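Local structure of general negative regulator of transcription subunit 2 (Saccharomyces cerevisiae, 4BY6) at residues P92-N95 with N99-Q102; E110-L115 with E126-E131; K134-Y139 with W146-P151; P155-S158 with S163-G166; S167-D172 with W176-R181. The protein is required for the integrity of the CCR4-NOT core complex, the major cytoplasmic mRNA deadenylase, which also seems to act as a general transcription factor in the nucleus. One frame throughout, in Å; residues are numbered along the deposited sequence.

Contact 1. Residues P92-N95 with N99-Q102; sequences PCFN and NDQQ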
# COMPACT_ATOMS: atom_id res chain seq x y z
N PRO E 92 -18.33 22.37 -20.14
CA PRO E 92 -19.04 23.56 -19.69
C PRO E 92 -18.18 24.40 -18.74
O PRO E 92 -17.24 23.88 -18.11
CB PRO E 92 -20.25 23.00 -18.92
CG PRO E 92 -20.31 21.58 -19.23
CD PRO E 92 -18.93 21.14 -19.61
N CYS E 93 -18.52 25.67 -18.65
CA CYS E 93 -17.85 26.59 -17.76
C CYS E 93 -18.90 27.55 -17.17
O CYS E 93 -20.03 27.56 -17.63
CB CYS E 93 -16.75 27.34 -18.50
SG CYS E 93 -17.32 28.13 -19.97
N PHE E 94 -18.55 28.33 -16.16
CA PHE E 94 -19.47 29.32 -15.63
C PHE E 94 -18.72 30.63 -15.52
O PHE E 94 -18.20 30.96 -14.44
CB PHE E 94 -20.00 28.91 -14.27
CG PHE E 94 -20.92 27.73 -14.30
CD1 PHE E 94 -22.28 27.89 -14.47
CD2 PHE E 94 -20.43 26.45 -14.10
CE1 PHE E 94 -23.13 26.80 -14.48
CE2 PHE E 94 -21.27 25.35 -14.11
CZ PHE E 94 -22.62 25.53 -14.30
N ASN E 95 -18.65 31.38 -16.62
CA ASN E 95 -17.82 32.57 -16.63
C ASN E 95 -18.62 33.85 -16.67
O ASN E 95 -18.04 34.92 -16.74
CB ASN E 95 -16.84 32.56 -17.81
CG ASN E 95 -15.85 31.41 -17.73
OD1 ASN E 95 -15.48 30.97 -16.65
ND2 ASN E 95 -15.41 30.94 -18.89
N ASN E 99 -25.23 35.92 -17.53
CA ASN E 99 -25.90 34.88 -18.33
C ASN E 99 -25.94 33.49 -17.71
O ASN E 99 -26.55 32.59 -18.27
CB ASN E 99 -25.26 34.76 -19.70
CG ASN E 99 -25.33 36.04 -20.50
OD1 ASN E 99 -26.22 36.88 -20.29
ND2 ASN E 99 -24.39 36.21 -21.42
N ASP E 100 -25.26 33.27 -16.59
CA ASP E 100 -25.21 31.92 -16.07
C ASP E 100 -26.19 31.71 -14.92
O ASP E 100 -26.21 30.64 -14.31
CB ASP E 100 -23.78 31.58 -15.65
CG ASP E 100 -22.83 31.48 -16.84
OD1 ASP E 100 -23.34 31.21 -17.96
OD2 ASP E 100 -21.60 31.69 -16.67
N GLN E 101 -27.04 32.69 -14.65
CA GLN E 101 -27.97 32.57 -13.53
C GLN E 101 -29.03 31.54 -13.88
O GLN E 101 -29.43 30.76 -13.01
CB GLN E 101 -28.62 33.90 -13.18
CG GLN E 101 -27.61 35.02 -13.02
CD GLN E 101 -28.10 36.17 -12.17
OE1 GLN E 101 -29.17 36.10 -11.54
NE2 GLN E 101 -27.33 37.26 -12.16
N GLN E 102 -29.43 31.49 -15.15
CA GLN E 102 -30.50 30.60 -15.60
C GLN E 102 -30.10 29.14 -15.43
O GLN E 102 -30.92 28.32 -15.01
CB GLN E 102 -30.85 30.90 -17.06
CG GLN E 102 -31.53 32.26 -17.26
CD GLN E 102 -30.56 33.44 -17.17
OE1 GLN E 102 -29.35 33.26 -16.95
NE2 GLN E 102 -31.08 34.65 -17.34
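Asp-100 reaches back across a short loop to Phe-94 and Asn-95, and its carboxylate lies against the backbone that joins them. Asp-100 CB is directed at 92-95, and CG stands beside the backbone N, anti to the carbonyl carbon (chi1 -68°), which carries OD2 to 3.3 Å from Phe-94 C. The same OD2 is 3.0 Å from Asn-95 N, but the angle is too poor for a hydrogen bond. OD2 is instead hydrogen-bonded one residue further on, to Ser-96 N, within the loop between the segments. The other oxygen, OD1, forms a salt bridge with Arg-103, whose guanidinium also binds the carbonyl of Cys-93; one arginine thereby ties both sides of the turn.

Phe-94 adds the apolar half. Its CB is 4.0 Å from Asp-100 OD2, while Asp-100 CB sits at the edge of the ring, 4.2 Å from Phe-94 CD1. Ring and carboxylate planes stand almost perpendicular, 86° apart. Asn-95 takes part through its backbone; its CB points away from 99-102, and OD1 is hydrogen-bonded to the backbone of another protein chain. A polar side chain of the same partner chain binds Phe-94 O.

Asp-100 is the N-cap residue of the short helix 101-104, although its side chain makes no capping bond. The turn rests on helix 123-134, with Phe-94 against Ile-124 and Asp-100 against Leu-127, while Phe-94 also packs on Phe-107 just before helix 109-118.

Contact 2. Residues E110-L115 with E126-E131; sequences ETLFFL and ELTYLE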
# COMPACT_ATOMS: atom_id res chain seq x y z
N GLU E 110 -28.39 21.73 -2.23
CA GLU E 110 -27.15 21.00 -1.96
C GLU E 110 -26.13 21.20 -3.06
O GLU E 110 -24.96 21.45 -2.77
CB GLU E 110 -27.40 19.52 -1.77
CG GLU E 110 -27.59 19.09 -0.36
CD GLU E 110 -29.03 18.87 -0.04
OE1 GLU E 110 -29.87 19.57 -0.66
OE2 GLU E 110 -29.31 17.99 0.81
N THR E 111 -26.56 21.13 -4.32
CA THR E 111 -25.61 21.33 -5.41
C THR E 111 -24.96 22.72 -5.35
O THR E 111 -23.73 22.84 -5.55
CB THR E 111 -26.28 21.09 -6.76
OG1 THR E 111 -26.58 19.70 -6.85
CG2 THR E 111 -25.37 21.48 -7.93
N LEU E 112 -25.75 23.74 -5.02
CA LEU E 112 -25.23 25.10 -4.85
C LEU E 112 -24.22 25.17 -3.68
O LEU E 112 -23.16 25.83 -3.78
CB LEU E 112 -26.37 26.08 -4.59
CG LEU E 112 -27.54 26.15 -5.57
CD1 LEU E 112 -28.61 27.06 -4.98
CD2 LEU E 112 -27.07 26.66 -6.91
N PHE E 113 -24.54 24.49 -2.57
CA PHE E 113 -23.61 24.43 -1.45
C PHE E 113 -22.27 23.83 -1.90
O PHE E 113 -21.20 24.34 -1.57
CB PHE E 113 -24.20 23.60 -0.31
CG PHE E 113 -25.33 24.25 0.40
CD1 PHE E 113 -25.39 25.63 0.54
CD2 PHE E 113 -26.35 23.47 0.96
CE1 PHE E 113 -26.43 26.22 1.23
CE2 PHE E 113 -27.41 24.06 1.64
CZ PHE E 113 -27.46 25.43 1.77
N PHE E 114 -22.35 22.71 -2.62
CA PHE E 114 -21.18 22.03 -3.14
C PHE E 114 -20.30 22.99 -3.95
O PHE E 114 -19.09 23.11 -3.71
CB PHE E 114 -21.61 20.87 -4.01
CG PHE E 114 -20.48 20.10 -4.59
CD1 PHE E 114 -20.00 18.97 -3.93
CD2 PHE E 114 -19.90 20.49 -5.79
CE1 PHE E 114 -18.94 18.24 -4.45
CE2 PHE E 114 -18.83 19.76 -6.34
CZ PHE E 114 -18.35 18.63 -5.66
N LEU E 115 -20.90 23.64 -4.94
CA LEU E 115 -20.18 24.61 -5.74
C LEU E 115 -19.58 25.75 -4.90
O LEU E 115 -18.41 26.08 -5.05
CB LEU E 115 -21.10 25.19 -6.80
CG LEU E 115 -21.41 24.20 -7.91
CD1 LEU E 115 -22.54 24.77 -8.77
CD2 LEU E 115 -20.13 23.94 -8.73
N GLU E 126 -19.99 33.24 -6.49
CA GLU E 126 -20.87 34.39 -6.40
C GLU E 126 -22.31 34.07 -6.87
O GLU E 126 -23.31 34.55 -6.29
CB GLU E 126 -20.31 35.56 -7.20
CG GLU E 126 -21.16 36.82 -7.13
CD GLU E 126 -21.02 37.54 -5.80
OE1 GLU E 126 -20.09 37.22 -5.01
OE2 GLU E 126 -21.85 38.42 -5.53
N LEU E 127 -22.44 33.29 -7.94
CA LEU E 127 -23.76 32.99 -8.44
C LEU E 127 -24.53 32.08 -7.46
O LEU E 127 -25.72 32.29 -7.20
CB LEU E 127 -23.66 32.37 -9.84
CG LEU E 127 -23.27 33.31 -10.99
CD1 LEU E 127 -23.46 32.60 -12.30
CD2 LEU E 127 -24.04 34.63 -11.00
N THR E 128 -23.84 31.10 -6.89
CA THR E 128 -24.49 30.25 -5.90
C THR E 128 -24.81 31.04 -4.61
O THR E 128 -25.81 30.78 -3.95
CB THR E 128 -23.64 29.02 -5.55
OG1 THR E 128 -22.30 29.43 -5.26
CG2 THR E 128 -23.62 28.06 -6.73
N TYR E 129 -23.97 31.98 -4.25
CA TYR E 129 -24.30 32.84 -3.14
C TYR E 129 -25.60 33.61 -3.43
O TYR E 129 -26.50 33.67 -2.59
CB TYR E 129 -23.17 33.82 -2.84
CG TYR E 129 -23.61 34.95 -1.93
CD1 TYR E 129 -23.67 34.77 -0.57
CD2 TYR E 129 -24.03 36.18 -2.45
CE1 TYR E 129 -24.07 35.80 0.27
CE2 TYR E 129 -24.45 37.20 -1.62
CZ TYR E 129 -24.46 37.01 -0.26
OH TYR E 129 -24.89 38.00 0.59
N LEU E 130 -25.70 34.19 -4.61
CA LEU E 130 -26.88 34.99 -4.93
C LEU E 130 -28.15 34.15 -4.99
O LEU E 130 -29.22 34.58 -4.54
CB LEU E 130 -26.70 35.72 -6.26
CG LEU E 130 -25.57 36.74 -6.25
CD1 LEU E 130 -25.28 37.18 -7.65
CD2 LEU E 130 -25.92 37.91 -5.37
N GLU E 131 -28.02 32.94 -5.55
CA GLU E 131 -29.15 32.03 -5.68
C GLU E 131 -29.61 31.49 -4.32
O GLU E 131 -30.81 31.38 -4.04
CB GLU E 131 -28.77 30.89 -6.61
CG GLU E 131 -29.84 29.85 -6.78
CD GLU E 131 -31.05 30.35 -7.54
OE1 GLU E 131 -30.93 31.33 -8.31
OE2 GLU E 131 -32.13 29.75 -7.37
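Leu-112 and Thr-128 meet where the two arms of an antiparallel helical hairpin, 109-118 and 123-134, come together. Over the short segments the axes approach to 9.0 Å, with N-to-C directions 143° apart.

The packing is apolar and centred on one methyl. Thr-128 CG2 enters between two leucines one helical turn apart, lying 3.7 Å from Leu-112 CD2 and 3.8 Å from Leu-115 CB. The side chains of Leu-112 and Thr-128 interleave head to tail, while Leu-115 lies roughly perpendicular to Thr-128. Thr-128 CB also approaches the backbone, 3.7 Å from Leu-112 O.

The two polar ends find partners outside the pair. With chi1 at 50°, Thr-128 OG1 turns back to the preceding turn, where it is hydrogen-bonded to the carbonyls of Ile-124 and Gln-125. Glu-131 OE2 forms a salt bridge with Arg-135, beyond the end of the helix; that arginine also packs on Leu-112.

Across the contact Glu-131 packs through its aliphatic stem. CG lies anti to the backbone N (chi1 178°), and this methylene rests 3.5 Å from Leu-112 CD1.

Contact 3. Residues K134-Y139 with W146-P151; sequences KRNWRY and WLTKDP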
# COMPACT_ATOMS: atom_id res chain seq x y z
N LYS E 134 -31.41 34.16 -2.66
CA LYS E 134 -32.76 34.26 -3.21
C LYS E 134 -33.74 33.23 -2.62
O LYS E 134 -34.93 33.50 -2.49
CB LYS E 134 -32.71 34.12 -4.72
CG LYS E 134 -34.02 33.80 -5.36
CD LYS E 134 -33.92 33.87 -6.85
CE LYS E 134 -35.16 33.31 -7.53
NZ LYS E 134 -35.19 33.83 -8.93
N ARG E 135 -33.23 32.06 -2.29
CA ARG E 135 -34.04 30.99 -1.69
C ARG E 135 -34.13 31.13 -0.17
O ARG E 135 -34.46 30.16 0.54
CB ARG E 135 -33.46 29.64 -2.04
CG ARG E 135 -33.40 29.43 -3.51
CD ARG E 135 -32.70 28.15 -3.86
NE ARG E 135 -32.54 28.07 -5.30
CZ ARG E 135 -32.16 26.98 -5.95
NH1 ARG E 135 -31.91 25.86 -5.28
NH2 ARG E 135 -32.04 27.02 -7.27
N ASN E 136 -33.82 32.33 0.31
CA ASN E 136 -33.94 32.68 1.72
C ASN E 136 -32.95 31.91 2.64
O ASN E 136 -33.25 31.65 3.81
CB ASN E 136 -35.38 32.48 2.18
CG ASN E 136 -35.68 33.29 3.41
OD1 ASN E 136 -35.11 34.37 3.60
ND2 ASN E 136 -36.55 32.77 4.28
N TRP E 137 -31.78 31.56 2.11
CA TRP E 137 -30.67 31.12 2.94
C TRP E 137 -29.85 32.34 3.30
O TRP E 137 -29.70 33.25 2.49
CB TRP E 137 -29.78 30.10 2.21
CG TRP E 137 -30.37 28.76 2.12
CD1 TRP E 137 -31.19 28.29 1.13
CD2 TRP E 137 -30.19 27.69 3.05
NE1 TRP E 137 -31.53 26.99 1.39
CE2 TRP E 137 -30.93 26.59 2.56
CE3 TRP E 137 -29.48 27.54 4.24
CZ2 TRP E 137 -30.98 25.36 3.23
CZ3 TRP E 137 -29.53 26.33 4.90
CH2 TRP E 137 -30.27 25.25 4.39
N ARG E 138 -29.30 32.37 4.50
CA ARG E 138 -28.40 33.44 4.88
C ARG E 138 -27.04 32.83 5.23
O ARG E 138 -26.96 31.74 5.79
CB ARG E 138 -28.97 34.24 6.04
CG ARG E 138 -30.04 35.25 5.66
CD ARG E 138 -31.30 35.02 6.52
NE ARG E 138 -31.52 35.94 7.65
CZ ARG E 138 -32.45 35.76 8.59
NH1 ARG E 138 -33.22 34.68 8.55
NH2 ARG E 138 -32.60 36.64 9.58
N TYR E 139 -25.97 33.54 4.88
CA TYR E 139 -24.61 33.04 5.11
C TYR E 139 -23.96 33.61 6.38
O TYR E 139 -23.80 34.82 6.52
CB TYR E 139 -23.73 33.35 3.89
CG TYR E 139 -22.30 32.92 4.07
CD1 TYR E 139 -21.95 31.58 4.03
CD2 TYR E 139 -21.30 33.86 4.26
CE1 TYR E 139 -20.65 31.18 4.20
CE2 TYR E 139 -19.99 33.46 4.42
CZ TYR E 139 -19.67 32.13 4.39
OH TYR E 139 -18.35 31.74 4.54
N TRP E 146 -24.11 28.13 6.00
CA TRP E 146 -25.42 28.68 5.64
C TRP E 146 -26.53 28.20 6.58
O TRP E 146 -26.57 27.03 6.99
CB TRP E 146 -25.80 28.30 4.21
CG TRP E 146 -24.96 28.88 3.12
CD1 TRP E 146 -23.78 28.39 2.64
CD2 TRP E 146 -25.27 30.02 2.33
NE1 TRP E 146 -23.32 29.19 1.61
CE2 TRP E 146 -24.22 30.19 1.40
CE3 TRP E 146 -26.33 30.94 2.32
CZ2 TRP E 146 -24.20 31.22 0.48
CZ3 TRP E 146 -26.31 31.95 1.41
CH2 TRP E 146 -25.26 32.09 0.50
N LEU E 147 -27.45 29.11 6.90
CA LEU E 147 -28.59 28.77 7.73
C LEU E 147 -29.85 29.33 7.13
O LEU E 147 -29.79 30.31 6.40
CB LEU E 147 -28.42 29.32 9.14
CG LEU E 147 -28.11 30.82 9.20
CD1 LEU E 147 -29.35 31.64 9.24
CD2 LEU E 147 -27.35 31.05 10.45
N THR E 148 -30.99 28.73 7.44
CA THR E 148 -32.24 29.34 7.03
C THR E 148 -33.29 29.11 8.08
O THR E 148 -33.19 28.16 8.84
CB THR E 148 -32.74 28.84 5.64
OG1 THR E 148 -34.04 29.38 5.39
CG2 THR E 148 -32.83 27.33 5.59
N LYS E 149 -34.28 29.99 8.13
CA LYS E 149 -35.33 29.92 9.14
C LYS E 149 -36.06 28.58 9.15
O LYS E 149 -36.35 28.01 8.10
CB LYS E 149 -36.32 31.07 8.93
CG LYS E 149 -37.60 30.95 9.70
CD LYS E 149 -38.50 32.20 9.50
CE LYS E 149 -39.89 31.98 10.13
NZ LYS E 149 -40.71 33.23 10.23
N ASP E 150 -36.30 28.04 10.34
CA ASP E 150 -37.18 26.90 10.51
C ASP E 150 -38.60 27.44 10.56
O ASP E 150 -38.94 28.19 11.48
CB ASP E 150 -36.83 26.12 11.78
CG ASP E 150 -37.87 25.06 12.14
OD1 ASP E 150 -38.09 24.83 13.35
OD2 ASP E 150 -38.45 24.44 11.23
N PRO E 151 -39.43 27.08 9.56
CA PRO E 151 -40.76 27.68 9.38
C PRO E 151 -41.66 27.47 10.59
O PRO E 151 -42.58 28.26 10.80
CB PRO E 151 -41.31 26.94 8.16
CG PRO E 151 -40.13 26.37 7.47
CD PRO E 151 -39.16 26.04 8.56
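Arg-138 and Leu-147 exchange a pair of backbone hydrogen bonds, from Arg-138 N to Leu-147 O at 2.8 Å and from Leu-147 N to Arg-138 O at 2.9 Å, both nearly straight. A third bond lies beyond the ladder, toward the helix: Thr-148 OG1, placed anti to the backbone N (chi1 174°), donates to Asn-136 O over 2.9 Å, from above the carbonyl plane. Asn-136 has a positive phi and is the C-prime residue of a Schellman motif ending helix 123-134, so the threonine hydroxyl fastens the helix exit to the strand.

The two segments belong to the beta hairpin 138-140/145-149, part of the antiparallel sheet of the NOT2/NOT3/NOT5 C-terminal domain, a family grouped with the SH3-like folds. Tyr-139 and Trp-146, next along, are a non-hydrogen-bonded pair with their side chains on the other face.

There the tyrosine ring presents its edge to the indole face, its centroid 5.0 Å from that of the five-membered ring with planes at 57°. Tyr-139 CB sits over the six-membered ring of the same indole, 3.7 Å from its centroid. The same Thr-148 torsion leaves CG2 for a second CH-pi contact, above the six-membered ring of Trp-137. Trp-137 CB packs 3.6 Å from Trp-146 CE3, and Phe-116 meets both Tyr-139 and Trp-146 edge-to-face. Tyr-139 OH is hydrogen-bonded to the backbone of another protein chain.

Contact 4. Residues P155-S158 with S163-G166; sequences PIVS and SERG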
# COMPACT_ATOMS: atom_id res chain seq x y z
N PRO E 155 -39.13 34.05 14.86
CA PRO E 155 -38.02 34.61 15.65
C PRO E 155 -38.53 35.64 16.63
O PRO E 155 -39.58 36.23 16.41
CB PRO E 155 -37.12 35.26 14.60
CG PRO E 155 -38.05 35.66 13.52
CD PRO E 155 -39.08 34.53 13.47
N ILE E 156 -37.81 35.83 17.72
CA ILE E 156 -38.09 36.95 18.61
C ILE E 156 -36.81 37.81 18.70
O ILE E 156 -35.75 37.38 19.14
CB ILE E 156 -38.60 36.45 19.99
CG1 ILE E 156 -38.50 37.54 21.06
CG2 ILE E 156 -37.84 35.21 20.43
CD1 ILE E 156 -39.53 38.62 20.95
N VAL E 157 -36.93 39.03 18.19
CA VAL E 157 -35.82 39.95 18.12
C VAL E 157 -35.48 40.47 19.51
O VAL E 157 -36.37 40.76 20.33
CB VAL E 157 -36.13 41.13 17.16
CG1 VAL E 157 -35.01 42.17 17.19
CG2 VAL E 157 -36.37 40.59 15.74
N SER E 158 -34.18 40.58 19.77
CA SER E 158 -33.69 41.04 21.06
C SER E 158 -33.97 42.52 21.27
O SER E 158 -34.15 43.26 20.31
CB SER E 158 -32.20 40.74 21.16
OG SER E 158 -31.97 39.36 20.93
N SER E 163 -29.81 41.33 17.47
CA SER E 163 -29.91 39.89 17.34
C SER E 163 -31.35 39.41 17.40
O SER E 163 -32.25 40.16 17.79
CB SER E 163 -29.09 39.21 18.44
OG SER E 163 -29.56 39.61 19.71
N GLU E 164 -31.56 38.16 17.00
CA GLU E 164 -32.87 37.55 17.15
C GLU E 164 -32.66 36.14 17.63
O GLU E 164 -31.63 35.52 17.34
CB GLU E 164 -33.66 37.55 15.84
CG GLU E 164 -33.02 36.76 14.73
CD GLU E 164 -33.79 36.81 13.43
OE1 GLU E 164 -34.38 37.88 13.14
OE2 GLU E 164 -33.78 35.81 12.68
N ARG E 165 -33.62 35.63 18.38
CA ARG E 165 -33.54 34.26 18.85
C ARG E 165 -34.58 33.46 18.12
O ARG E 165 -35.74 33.83 18.08
CB ARG E 165 -33.72 34.20 20.36
CG ARG E 165 -33.27 32.91 20.94
CD ARG E 165 -33.76 32.74 22.34
NE ARG E 165 -33.94 31.33 22.62
CZ ARG E 165 -34.38 30.85 23.77
NH1 ARG E 165 -34.66 31.67 24.77
NH2 ARG E 165 -34.52 29.54 23.92
N GLY E 166 -34.15 32.36 17.49
CA GLY E 166 -35.09 31.60 16.69
C GLY E 166 -34.62 30.21 16.33
O GLY E 166 -33.54 29.78 16.72
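Val-157 and Glu-164 lie opposite each other as a non-hydrogen-bonded pair in a small antiparallel beta hairpin, strand 156-157 against the start of strand 163-172. Glu-164 can be followed outward. Its CB is 4.1 Å from Val-157 CG2 and 3.9 Å from Ile-156 O. The next carbon, CG, falls between the backbone N and the carbonyl carbon (chi1 62°), and the chain then runs extended toward the proline. CD lies 3.9 Å from Pro-155 CB, a van der Waals contact. At the tip the two oxygens part company: OE1 is hydrogen-bonded to Tyr-187 OH, and OE2 to Tyr-168 OH with Arg-138 as a long, weak ionic partner. These groups satisfy a buried acid and hold its carboxylate in place.

The backbone ladder is short. Ile-156 and Arg-165 form the hydrogen-bonded pair, with both N-to-O distances, Ile-156 N to Arg-165 O and Arg-165 N to Ile-156 O, at 2.9 Å. Their side chains lead out on the face away from Glu-164. Gly-166 CA lies 4.3 Å from Pro-155 CA.

Toward the turn, Ser-158 N donates to Ser-163 O at 2.8 Å. Both serines lie against Leu-184 of strand 177-186. Their hydroxyls close the hairpin, with Ser-158 OG and Ser-163 OG hydrogen-bonded at 2.7 Å, either being able to donate.

Contact 5. Residues S167-D172 with W176-R181; sequences SYVFFD and WEKCQR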
# COMPACT_ATOMS: atom_id res chain seq x y z
N SER E 167 -35.44 29.50 15.56
CA SER E 167 -35.11 28.16 15.12
C SER E 167 -34.62 28.18 13.68
O SER E 167 -35.23 28.79 12.81
CB SER E 167 -36.32 27.24 15.26
OG SER E 167 -35.98 25.95 14.82
N TYR E 168 -33.50 27.50 13.43
CA TYR E 168 -32.86 27.57 12.13
C TYR E 168 -32.41 26.19 11.70
O TYR E 168 -32.32 25.28 12.52
CB TYR E 168 -31.65 28.52 12.17
CG TYR E 168 -32.02 29.89 12.66
CD1 TYR E 168 -32.46 30.87 11.77
CD2 TYR E 168 -31.96 30.21 14.00
CE1 TYR E 168 -32.81 32.13 12.22
CE2 TYR E 168 -32.32 31.45 14.46
CZ TYR E 168 -32.74 32.42 13.56
OH TYR E 168 -33.09 33.67 14.01
N VAL E 169 -32.12 26.07 10.42
CA VAL E 169 -31.59 24.86 9.83
C VAL E 169 -30.26 25.25 9.24
O VAL E 169 -30.21 26.12 8.36
CB VAL E 169 -32.54 24.28 8.73
CG1 VAL E 169 -32.00 23.00 8.16
CG2 VAL E 169 -33.89 24.04 9.29
N PHE E 170 -29.18 24.68 9.78
CA PHE E 170 -27.81 24.91 9.32
C PHE E 170 -27.35 23.83 8.33
O PHE E 170 -27.63 22.65 8.53
CB PHE E 170 -26.85 24.93 10.50
CG PHE E 170 -26.95 26.13 11.38
CD1 PHE E 170 -27.94 26.23 12.34
CD2 PHE E 170 -26.02 27.15 11.28
CE1 PHE E 170 -28.01 27.36 13.18
CE2 PHE E 170 -26.09 28.26 12.11
CZ PHE E 170 -27.08 28.37 13.05
N PHE E 171 -26.62 24.20 7.28
CA PHE E 171 -26.08 23.13 6.45
C PHE E 171 -24.65 22.82 6.84
O PHE E 171 -23.80 23.71 6.89
CB PHE E 171 -26.17 23.47 4.95
CG PHE E 171 -25.66 22.37 4.06
CD1 PHE E 171 -26.39 21.20 3.88
CD2 PHE E 171 -24.42 22.49 3.42
CE1 PHE E 171 -25.91 20.17 3.08
CE2 PHE E 171 -23.94 21.47 2.61
CZ PHE E 171 -24.69 20.30 2.43
N ASP E 172 -24.41 21.54 7.10
CA ASP E 172 -23.11 20.99 7.48
C ASP E 172 -22.52 20.24 6.29
O ASP E 172 -22.93 19.11 6.00
CB ASP E 172 -23.28 20.05 8.69
CG ASP E 172 -21.95 19.48 9.23
OD1 ASP E 172 -20.89 19.57 8.56
OD2 ASP E 172 -22.01 18.93 10.35
N TRP E 176 -22.91 16.53 5.17
CA TRP E 176 -23.90 16.68 4.12
C TRP E 176 -25.30 16.47 4.72
O TRP E 176 -26.03 15.55 4.38
CB TRP E 176 -23.63 15.70 2.96
CG TRP E 176 -23.95 16.35 1.68
CD1 TRP E 176 -24.97 16.04 0.83
CD2 TRP E 176 -23.27 17.46 1.10
NE1 TRP E 176 -24.96 16.89 -0.26
CE2 TRP E 176 -23.92 17.78 -0.11
CE3 TRP E 176 -22.16 18.21 1.47
CZ2 TRP E 176 -23.50 18.81 -0.94
CZ3 TRP E 176 -21.74 19.24 0.65
CH2 TRP E 176 -22.41 19.54 -0.53
N GLU E 177 -25.62 17.32 5.68
CA GLU E 177 -26.86 17.20 6.40
C GLU E 177 -27.38 18.58 6.73
O GLU E 177 -26.58 19.50 6.97
CB GLU E 177 -26.67 16.44 7.70
CG GLU E 177 -26.62 14.97 7.58
CD GLU E 177 -26.51 14.34 8.94
OE1 GLU E 177 -26.38 15.12 9.92
OE2 GLU E 177 -26.56 13.10 9.03
N LYS E 178 -28.70 18.72 6.75
CA LYS E 178 -29.33 19.90 7.32
C LYS E 178 -29.50 19.59 8.80
O LYS E 178 -29.78 18.46 9.16
CB LYS E 178 -30.65 20.21 6.64
CG LYS E 178 -30.51 20.53 5.16
CD LYS E 178 -31.85 20.91 4.58
CE LYS E 178 -31.73 21.08 3.08
NZ LYS E 178 -32.93 21.76 2.51
N CYS E 179 -29.24 20.57 9.65
CA CYS E 179 -29.24 20.36 11.09
C CYS E 179 -30.03 21.47 11.78
O CYS E 179 -29.65 22.65 11.72
CB CYS E 179 -27.79 20.29 11.61
SG CYS E 179 -27.62 20.23 13.42
N GLN E 180 -31.14 21.12 12.43
CA GLN E 180 -31.95 22.12 13.12
C GLN E 180 -31.33 22.51 14.47
O GLN E 180 -30.75 21.68 15.19
CB GLN E 180 -33.38 21.62 13.30
CG GLN E 180 -33.83 21.52 14.76
CD GLN E 180 -34.35 22.83 15.32
OE1 GLN E 180 -34.23 23.11 16.52
NE2 GLN E 180 -34.93 23.65 14.44
N ARG E 181 -31.47 23.79 14.82
CA ARG E 181 -30.82 24.37 15.99
C ARG E 181 -31.58 25.61 16.49
O ARG E 181 -31.98 26.47 15.70
CB ARG E 181 -29.40 24.74 15.63
CG ARG E 181 -28.51 25.01 16.77
CD ARG E 181 -27.20 25.58 16.28
NE ARG E 181 -26.53 24.76 15.28
CZ ARG E 181 -25.68 23.78 15.56
NH1 ARG E 181 -25.44 23.47 16.83
NH2 ARG E 181 -25.09 23.10 14.57
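Phe-171 and Trp-176 meet edge-to-face at the turn of a beta hairpin, with Phe-171 CZ over the indole, 3.4 Å from Trp-176 CE3. Centroids of the phenyl and six-membered indole rings are 4.7 Å apart, planes at 82°, a clear T-shape. On the other face of the hairpin Arg-181 bends at chi3 and brings NE over the ring of Phe-170, 3.6 Å from Phe-170 CD1. The guanidinium stands nearly upright on the ring, 81° between planes; its CZ is 5.0 Å from the ring centroid, a cation-pi contact. At the far end Gln-180 NE2 donates to Ser-167 OG over 2.6 Å, the hydroxyl lying in the amide plane, and Asp-150 is a second partner of that OG. Val-169 CG1 packs 3.5 Å from Lys-178 CB.

These side chains are set in place by six backbone hydrogen bonds, linking Tyr-168 with Arg-181, Phe-170 with Cys-179 and Asp-172 with Glu-177. At the last pair a G1 beta bulge puts both Trp-176 and Glu-177 opposite Asp-172; the positive phi of Trp-176 (49°) fits this bulge and probably helps bring the indole round to Phe-171. Asp-172 in turn braces the turn, binding Gln-174 N and forming a salt bridge with Arg-175.

Phe-171 stacks on Phe-113 of helix 109-118, and Trp-176 rests on Glu-110 and Phe-114 of that helix. On its other side strand 163-172 is hydrogen-bonded to strand 145-149, making it a central strand of the sheet.

How the contacts relate
Contacts 1 and 2 form the helical part and touch along helix 123-134; contacts 3, 4 and 5 share one antiparallel sheet. Contact 2 is buried and held by van der Waals packing, mostly between side chains, contact 1 a buried turn held by a carboxylate bonded to the loop backbone and to an arginine of helix 101-104. The three hairpin contacts combine backbone ladders with partly exposed faces. Contacts 4 and 5 use successive parts of strand 163-172, which contact 3 flanks through strand 145-149. Phe-113, from contact 2, reaches the aromatic residues of both contacts 3 and 5. Aromatic packing marks these two near the helices, whereas contact 4, at the far end of the sheet, adds serines and a glutamate to its short ladder.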